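Local coordinates for Low temperature requirement C protein (Listeria monocytogenes, PDB 1Y9I) that probably acts as a phosphatidylglycerophosphatase, removing the terminal phosphate from phosphatidylglycerophosphate in phospholipid synthesis, at residues Trp17-Arg21 with Gly22-Asp26; Leu80-Pro83 with Leu84-Ile87; Leu31-Phe34 with Leu35-Tyr39; Ala138-Thr141 with Phe142-Asp145. One frame throughout, in Å; residues are numbered along the deposited sequence.

Contact 1: residues Trp17-Arg21 with Gly22-Asp26; sequences WLIER and GVEID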
# COMPACT_ATOMS: atom_id res chain seq x y z
N TRP A 17 7.77 25.12 -4.89
CA TRP A 17 6.96 24.69 -6.02
C TRP A 17 5.49 24.63 -5.64
O TRP A 17 4.63 24.99 -6.43
CB TRP A 17 7.43 23.33 -6.55
CG TRP A 17 7.33 23.23 -8.05
CD1 TRP A 17 6.84 24.18 -8.90
CD2 TRP A 17 7.77 22.15 -8.88
NE1 TRP A 17 6.93 23.75 -10.20
CE2 TRP A 17 7.50 22.51 -10.22
CE3 TRP A 17 8.35 20.90 -8.62
CZ2 TRP A 17 7.80 21.67 -11.30
CZ3 TRP A 17 8.65 20.06 -9.69
CH2 TRP A 17 8.37 20.45 -11.02
N LEU A 18 5.21 24.17 -4.42
CA LEU A 18 3.83 24.11 -3.95
C LEU A 18 3.25 25.53 -4.00
O LEU A 18 2.18 25.76 -4.55
CB LEU A 18 3.76 23.58 -2.51
CG LEU A 18 3.74 22.07 -2.29
CD1 LEU A 18 3.92 21.76 -0.81
CD2 LEU A 18 2.41 21.50 -2.79
N ILE A 19 3.99 26.46 -3.41
CA ILE A 19 3.59 27.87 -3.37
C ILE A 19 3.42 28.42 -4.78
O ILE A 19 2.45 29.13 -5.07
CB ILE A 19 4.62 28.71 -2.59
CG1 ILE A 19 4.61 28.29 -1.12
CG2 ILE A 19 4.30 30.21 -2.73
CD1 ILE A 19 5.68 28.93 -0.26
N GLU A 20 4.36 28.09 -5.66
CA GLU A 20 4.31 28.54 -7.04
C GLU A 20 3.05 28.01 -7.73
O GLU A 20 2.50 28.66 -8.63
CB GLU A 20 5.56 28.06 -7.78
CG GLU A 20 5.51 28.24 -9.29
CD GLU A 20 6.84 27.93 -9.96
OE1 GLU A 20 6.87 27.78 -11.20
OE2 GLU A 20 7.86 27.85 -9.24
N ARG A 21 2.58 26.84 -7.32
CA ARG A 21 1.38 26.25 -7.90
C ARG A 21 0.11 26.83 -7.27
O ARG A 21 -1.00 26.47 -7.65
CB ARG A 21 1.40 24.73 -7.76
CG ARG A 21 2.56 24.07 -8.52
CD ARG A 21 2.50 24.39 -10.02
NE ARG A 21 1.46 23.63 -10.70
CZ ARG A 21 1.10 23.82 -11.97
NH1 ARG A 21 1.70 24.76 -12.70
NH2 ARG A 21 0.16 23.07 -12.51
N GLY A 22 0.29 27.72 -6.30
CA GLY A 22 -0.84 28.36 -5.66
C GLY A 22 -1.30 27.80 -4.33
O GLY A 22 -2.39 28.14 -3.87
N VAL A 23 -0.49 26.95 -3.71
CA VAL A 23 -0.87 26.36 -2.43
C VAL A 23 0.02 26.85 -1.29
O VAL A 23 1.23 26.61 -1.28
CB VAL A 23 -0.80 24.82 -2.49
CG1 VAL A 23 -1.33 24.22 -1.19
CG2 VAL A 23 -1.61 24.31 -3.67
N GLU A 24 -0.58 27.55 -0.34
CA GLU A 24 0.15 28.08 0.80
C GLU A 24 -0.03 27.12 1.98
O GLU A 24 -0.99 26.36 2.03
CB GLU A 24 -0.38 29.46 1.18
CG GLU A 24 -0.29 30.53 0.08
CD GLU A 24 1.13 30.98 -0.19
OE1 GLU A 24 1.98 30.90 0.72
OE2 GLU A 24 1.40 31.45 -1.32
N ILE A 25 0.90 27.17 2.93
CA ILE A 25 0.84 26.32 4.11
C ILE A 25 -0.51 26.43 4.81
O ILE A 25 -1.10 25.42 5.20
CB ILE A 25 1.95 26.71 5.13
CG1 ILE A 25 3.33 26.53 4.49
CG2 ILE A 25 1.82 25.87 6.39
CD1 ILE A 25 3.60 25.13 3.98
N ASP A 26 -1.00 27.65 4.97
CA ASP A 26 -2.29 27.89 5.62
C ASP A 26 -3.47 27.24 4.91
O ASP A 26 -4.46 26.88 5.54
CB ASP A 26 -2.53 29.40 5.77
CG ASP A 26 -1.91 29.97 7.03
OD1 ASP A 26 -0.80 29.53 7.40
OD2 ASP A 26 -2.51 30.88 7.64
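Gly22 and Val23 fold back onto Leu18 and Ile19 in a Schellman motif, which ends helix 9-20 and sends the chain on toward helix 25-36. Two backbone hydrogen bonds make the turn. Val23 N donates to Leu18 O over 3.0 Å, fairly straight at 162°, and Gly22 N reaches Ile19 O at 2.9 Å from well above the carbonyl plane. The reversal needs a positive phi at Gly22 (99°); glycine suits it, having no side chain to press against the carbonyl O of Arg21. The turn also holds a weak CA-H...O contact, Ile19 CA 3.4 Å from Val23 O.

The methine of Val23 sits by the oxygen its own N-H binds, CB 3.7 Å from Leu18 O. In apolar packing, both Leu18 and Val23 bring their branched side chains to Leu143 of helix 143-160. Arg21 starts beside the turn, but its guanidinium group leaves it for a salt bridge with Glu76.

On the exposed side stands Glu24, the N-cap residue of the next helix. A bend at its chi2 (-71°) folds the carboxylate back across Ile19, the two side chains crossing at about a right angle, with Glu24 OE2 3.5 Å from Ile19 CG2.

Contact 2: residues Leu80-Pro83 with Leu84-Ile87; sequences LVQP and LQNI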
# COMPACT_ATOMS: atom_id res chain seq x y z
N LEU A 80 4.19 15.75 -22.63
CA LEU A 80 4.06 14.31 -22.46
C LEU A 80 3.72 13.57 -23.75
O LEU A 80 3.08 14.13 -24.65
CB LEU A 80 2.99 13.99 -21.42
CG LEU A 80 3.19 14.57 -20.01
CD1 LEU A 80 1.98 14.19 -19.14
CD2 LEU A 80 4.48 14.03 -19.41
N VAL A 81 4.14 12.32 -23.83
CA VAL A 81 3.84 11.49 -24.98
C VAL A 81 2.37 11.13 -24.89
O VAL A 81 1.80 11.11 -23.79
CB VAL A 81 4.66 10.17 -24.97
CG1 VAL A 81 6.15 10.48 -24.93
CG2 VAL A 81 4.27 9.32 -23.76
N GLN A 82 1.74 10.86 -26.02
CA GLN A 82 0.34 10.45 -26.02
C GLN A 82 0.35 8.94 -25.81
O GLN A 82 1.29 8.27 -26.22
CB GLN A 82 -0.34 10.79 -27.35
CG GLN A 82 -0.56 12.27 -27.61
CD GLN A 82 -1.50 12.92 -26.60
OE1 GLN A 82 -2.09 12.24 -25.76
NE2 GLN A 82 -1.65 14.24 -26.69
N PRO A 83 -0.70 8.39 -25.18
CA PRO A 83 -1.89 9.08 -24.65
C PRO A 83 -1.74 9.59 -23.22
O PRO A 83 -2.71 10.10 -22.64
CB PRO A 83 -2.96 8.01 -24.77
CG PRO A 83 -2.20 6.78 -24.38
CD PRO A 83 -0.88 6.93 -25.11
N LEU A 84 -0.56 9.46 -22.63
CA LEU A 84 -0.34 9.92 -21.26
C LEU A 84 -0.67 11.41 -21.17
O LEU A 84 -1.21 11.88 -20.17
CB LEU A 84 1.11 9.67 -20.82
CG LEU A 84 1.44 10.06 -19.37
CD1 LEU A 84 0.69 9.15 -18.40
CD2 LEU A 84 2.93 9.96 -19.14
N GLN A 85 -0.33 12.15 -22.22
CA GLN A 85 -0.59 13.58 -22.27
C GLN A 85 -2.08 13.87 -22.10
O GLN A 85 -2.46 14.69 -21.27
CB GLN A 85 -0.06 14.16 -23.60
CG GLN A 85 -0.42 15.62 -23.88
CD GLN A 85 0.05 16.61 -22.83
OE1 GLN A 85 1.21 16.60 -22.40
NE2 GLN A 85 -0.85 17.50 -22.42
N ASN A 86 -2.93 13.19 -22.88
CA ASN A 86 -4.37 13.41 -22.77
C ASN A 86 -4.91 12.87 -21.45
O ASN A 86 -5.78 13.49 -20.83
CB ASN A 86 -5.13 12.73 -23.91
CG ASN A 86 -4.86 13.36 -25.26
OD1 ASN A 86 -4.67 14.57 -25.37
ND2 ASN A 86 -4.86 12.54 -26.31
N ILE A 87 -4.40 11.73 -21.02
CA ILE A 87 -4.86 11.09 -19.79
C ILE A 87 -4.66 11.98 -18.56
O ILE A 87 -5.58 12.19 -17.77
CB ILE A 87 -4.15 9.74 -19.59
CG1 ILE A 87 -4.59 8.77 -20.69
CG2 ILE A 87 -4.47 9.17 -18.20
CD1 ILE A 87 -3.84 7.45 -20.69
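Gln85 reaches back over Leu80 and Gln82, joining the first turn of helix 84-89 to the loop before it. Its CB rests 3.3 Å from Leu80 O, and CG lies 3.4 Å from Gln82 NE2. A bend at chi2 (58°) then carries CD to Leu80 CB, so that OE1 accepts a hydrogen bond from Leu80 N at 3.1 Å, in the carbonyl plane. The other arm of the amide, NE2, donates to Ala75 O of helix 59-76. A glutamine suits this place because one amide can serve a donor and an acceptor at once.

Gln82 works the other flank. Its OE1 takes Asn86 N at 3.1 Å, while its NE2 makes a weak bond to Asn86 OD1. Backbone bonds continue the turn, Gln85 N to Val81 O and Ile87 N to Pro83 O. Pro83 follows a cis peptide bond, and its ring runs alongside Ile87, with CG 4.1 Å from Ile87 CD1. On the apolar side Leu80 CD1 meets Leu84 CG, close to Gln70 of a second subunit. The chemistry implies that side-chain amides, as well as backbone carbonyls, satisfy the N-H groups at the loop and at the start of the helix.

Contact 3: residues Leu31-Phe34 with Leu35-Tyr39; sequences LVLF and LQQKY
Leu35, Gln36 and Gln37 donate their backbone N-H groups to Leu31 O, Val32 O and Leu33 O in successive i to i+4 helical bonds, of which Gln37 N to Leu33 O is the shortest at 2.8 Å. Leu33 O also receives a second, weak bond from Gln36 N. The pattern then changes: a water takes the hydrogen of Lys38 N at 3.0 Å and donates to Phe34 O at 2.9 Å, standing where a direct bond would otherwise lie. Tyr39 N bonds Gln36 O, three residues back; residues 37-39 keep helical backbone angles without the regular bonds.

Gln37 puts CG between its own backbone N and carbonyl carbon (chi1 64°), and this swings its chain over the preceding turn. CG comes 3.1 Å from Leu33 O, and beyond it the extended chain crosses Leu33 at about a right angle, OE1 4.0 Å from Leu33 CG. A polar, flexible residue suits this exposed position. Leu35 does the opposite job: buried, with CG 3.3 Å from Leu31 O, it heads for Asn116 of helix 114-123. Phe34 also faces that helix, meeting Tyr119 and Val123, and its CD2 is 4.4 Å from Leu35 CD2. Val32 packs on helices 45-56 and 143-160. Gln36 is the buried polar exception, its NE2 satisfied by Ala155 O of helix 143-160.

Such a split, with leucine, valine and phenylalanine turned to neighbouring helices and Gln37 and Lys38 to solvent, is typical of an amphipathic helix in a helical bundle, the fold of this protein.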
# COMPACT_ATOMS: atom_id res chain seq x y z
N LEU A 31 -7.35 22.57 5.90
CA LEU A 31 -7.87 21.24 5.58
C LEU A 31 -7.71 20.34 6.80
O LEU A 31 -8.58 19.53 7.11
CB LEU A 31 -7.10 20.63 4.40
CG LEU A 31 -7.21 21.29 3.02
CD1 LEU A 31 -6.39 20.50 1.98
CD2 LEU A 31 -8.67 21.35 2.60
N VAL A 32 -6.58 20.46 7.48
CA VAL A 32 -6.34 19.66 8.67
C VAL A 32 -7.38 20.05 9.72
O VAL A 32 -7.92 19.20 10.42
CB VAL A 32 -4.93 19.92 9.24
CG1 VAL A 32 -4.75 19.16 10.55
CG2 VAL A 32 -3.87 19.50 8.22
N LEU A 33 -7.67 21.35 9.81
CA LEU A 33 -8.67 21.84 10.76
C LEU A 33 -10.02 21.22 10.41
O LEU A 33 -10.75 20.74 11.29
CB LEU A 33 -8.75 23.37 10.69
CG LEU A 33 -9.68 24.07 11.69
CD1 LEU A 33 -9.19 23.82 13.11
CD2 LEU A 33 -9.71 25.56 11.39
N PHE A 34 -10.34 21.21 9.12
CA PHE A 34 -11.59 20.65 8.62
C PHE A 34 -11.73 19.17 8.99
O PHE A 34 -12.81 18.68 9.32
CB PHE A 34 -11.64 20.79 7.10
CG PHE A 34 -12.86 20.19 6.46
CD1 PHE A 34 -14.07 20.88 6.47
CD2 PHE A 34 -12.80 18.94 5.86
CE1 PHE A 34 -15.20 20.33 5.88
CE2 PHE A 34 -13.93 18.38 5.27
CZ PHE A 34 -15.13 19.07 5.28
N LEU A 35 -10.61 18.45 8.94
CA LEU A 35 -10.59 17.02 9.25
C LEU A 35 -10.64 16.66 10.73
O LEU A 35 -11.21 15.63 11.10
CB LEU A 35 -9.34 16.38 8.67
CG LEU A 35 -9.20 16.31 7.15
CD1 LEU A 35 -7.83 15.74 6.80
CD2 LEU A 35 -10.31 15.44 6.58
N GLN A 36 -10.04 17.49 11.58
CA GLN A 36 -9.96 17.18 13.00
C GLN A 36 -10.78 18.01 13.98
O GLN A 36 -10.93 17.62 15.14
CB GLN A 36 -8.49 17.22 13.44
CG GLN A 36 -7.65 16.07 12.92
CD GLN A 36 -7.86 14.80 13.73
OE1 GLN A 36 -8.99 14.44 14.05
NE2 GLN A 36 -6.77 14.11 14.05
N GLN A 37 -11.32 19.14 13.53
CA GLN A 37 -12.09 20.02 14.41
C GLN A 37 -13.26 19.37 15.13
O GLN A 37 -13.53 19.68 16.29
CB GLN A 37 -12.60 21.23 13.63
CG GLN A 37 -13.58 20.88 12.52
CD GLN A 37 -14.20 22.11 11.90
OE1 GLN A 37 -13.50 23.01 11.43
NE2 GLN A 37 -15.53 22.17 11.90
N LYS A 38 -13.95 18.46 14.45
CA LYS A 38 -15.10 17.78 15.03
C LYS A 38 -14.72 16.82 16.16
O LYS A 38 -15.52 16.55 17.05
CB LYS A 38 -15.85 17.00 13.94
CG LYS A 38 -17.10 16.27 14.41
CD LYS A 38 -18.19 17.25 14.83
CE LYS A 38 -19.43 16.52 15.34
NZ LYS A 38 -20.00 15.60 14.32
N TYR A 39 -13.49 16.33 16.12
CA TYR A 39 -13.01 15.39 17.13
C TYR A 39 -12.23 16.06 18.25
O TYR A 39 -11.95 15.45 19.28
CB TYR A 39 -12.13 14.33 16.45
CG TYR A 39 -12.83 13.65 15.29
CD1 TYR A 39 -13.95 12.84 15.50
CD2 TYR A 39 -12.40 13.85 13.98
CE1 TYR A 39 -14.62 12.25 14.43
CE2 TYR A 39 -13.07 13.28 12.91
CZ TYR A 39 -14.18 12.48 13.14
OH TYR A 39 -14.84 11.91 12.08
O HOH W 1 -13.64 17.28 11.71

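Contact 4: residues Ala138-Thr141 with Phe142-Asp145; sequences AVHT and FLDD. With MG (magnesium ion), chain F.
Asp144 sets CG between its backbone N and carbonyl carbon (chi1 49°), and Asp145 sets its CG beside the backbone N (chi1 -59°); the two torsions bring both carboxylates round to Thr141 O at a magnesium site. The site lies at the start of helix 143-160 and forms one half of a binuclear metal centre. Thr141 O binds the magnesium ion at 2.0 Å, Asp145 OD2 at 2.1 Å and Asp144 OD1 at a longer 2.5 Å. Asp98 and two waters complete six ligands, one water standing across the metal from Thr141 O and the other across from Asp145 OD2. Asp98 also belongs to the calcium site, with Tyr95 and Glu99. Hard oxygen donors of this kind suit magnesium, and the close spacing of the anionic groups is probably made tolerable by the ion between them.

The backbone is fixed around the metal. Asp144 N donates to His140 O at 3.0 Å, nearly straight at 166°, while the amides of Phe142 and Leu143 are taken by the carboxylate of Asp72. Threonine serves here through its carbonyl, its hydroxyl being hydrogen-bonded to Ile88 O. Further from the ion, His140 and Leu143 lie side by side, ND1 3.6 Å from Leu143 CD2, next to Arg21, and Phe142 runs the other way to pack on Leu71 and Leu101. Only one oxygen of Asp144 coordinates the ion; the other, OD2, accepts a hydrogen bond of 2.5 Å from a metal-bound water.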
# COMPACT_ATOMS: atom_id res chain seq x y z
N ALA A 138 -5.01 24.77 -16.91
CA ALA A 138 -4.27 24.37 -15.71
C ALA A 138 -4.51 22.89 -15.43
O ALA A 138 -5.63 22.39 -15.58
CB ALA A 138 -4.71 25.21 -14.52
N VAL A 139 -3.46 22.20 -15.03
CA VAL A 139 -3.55 20.77 -14.72
C VAL A 139 -3.09 20.55 -13.28
O VAL A 139 -1.99 20.96 -12.90
CB VAL A 139 -2.67 19.94 -15.69
CG1 VAL A 139 -2.72 18.47 -15.32
CG2 VAL A 139 -3.15 20.15 -17.12
N HIS A 140 -3.93 19.92 -12.47
CA HIS A 140 -3.62 19.66 -11.07
C HIS A 140 -3.95 18.22 -10.73
O HIS A 140 -4.31 17.90 -9.59
CB HIS A 140 -4.41 20.61 -10.16
CG HIS A 140 -4.04 22.05 -10.32
ND1 HIS A 140 -2.82 22.55 -9.91
CD2 HIS A 140 -4.72 23.10 -10.82
CE1 HIS A 140 -2.76 23.84 -10.17
NE2 HIS A 140 -3.91 24.21 -10.72
N THR A 141 -3.84 17.35 -11.73
CA THR A 141 -4.12 15.94 -11.59
C THR A 141 -3.37 15.31 -10.41
O THR A 141 -3.93 14.53 -9.65
CB THR A 141 -3.77 15.21 -12.89
OG1 THR A 141 -4.60 15.74 -13.94
CG2 THR A 141 -3.99 13.71 -12.76
N PHE A 142 -2.09 15.66 -10.27
CA PHE A 142 -1.29 15.11 -9.17
C PHE A 142 -1.33 15.99 -7.92
O PHE A 142 -1.34 15.48 -6.80
CB PHE A 142 0.15 14.95 -9.61
CG PHE A 142 0.37 13.76 -10.48
CD1 PHE A 142 0.72 12.53 -9.92
CD2 PHE A 142 0.18 13.84 -11.86
CE1 PHE A 142 0.87 11.40 -10.72
CE2 PHE A 142 0.33 12.72 -12.67
CZ PHE A 142 0.67 11.50 -12.10
N LEU A 143 -1.37 17.30 -8.12
CA LEU A 143 -1.38 18.21 -6.99
C LEU A 143 -2.60 18.11 -6.08
O LEU A 143 -2.47 18.28 -4.86
CB LEU A 143 -1.22 19.66 -7.47
CG LEU A 143 -1.11 20.69 -6.34
CD1 LEU A 143 0.01 20.31 -5.39
CD2 LEU A 143 -0.87 22.07 -6.93
N ASP A 144 -3.78 17.84 -6.63
CA ASP A 144 -4.95 17.73 -5.76
C ASP A 144 -4.78 16.59 -4.75
O ASP A 144 -5.09 16.76 -3.57
CB ASP A 144 -6.27 17.58 -6.55
CG ASP A 144 -6.21 16.52 -7.63
OD1 ASP A 144 -5.38 15.60 -7.55
OD2 ASP A 144 -7.04 16.60 -8.56
N ASP A 145 -4.27 15.45 -5.22
CA ASP A 145 -4.04 14.30 -4.34
C ASP A 145 -2.95 14.62 -3.33
O ASP A 145 -3.03 14.26 -2.16
CB ASP A 145 -3.58 13.08 -5.14
CG ASP A 145 -4.58 12.66 -6.18
OD1 ASP A 145 -5.62 12.07 -5.81
OD2 ASP A 145 -4.32 12.91 -7.38
MG MG F . -5.59 13.57 -8.98
O HOH W 2 -6.97 14.54 -10.01
O HOH W 3 -7.03 12.79 -7.70

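From the N terminus the contacts follow in series, none nested or crossing: contact 1 closes the turn between helices 9-20 and 25-36, contact 3 lies at the far end of helix 25-36, contact 2 closes the loop from helix 59-76 into helix 84-89, and contact 4 leads from a loop into helix 143-160. Contacts 1 and 4 touch directly, Leu18 CD2 lying 3.7 Å from Leu143 CD1, so the first interhelical turn packs against the metal-binding end of the last long helix. Contacts 2 and 3 are about 37 Å apart between centres, on opposite sides of the chain's centre. Contacts 1 and 2 both meet a second subunit, and contact 3 a third.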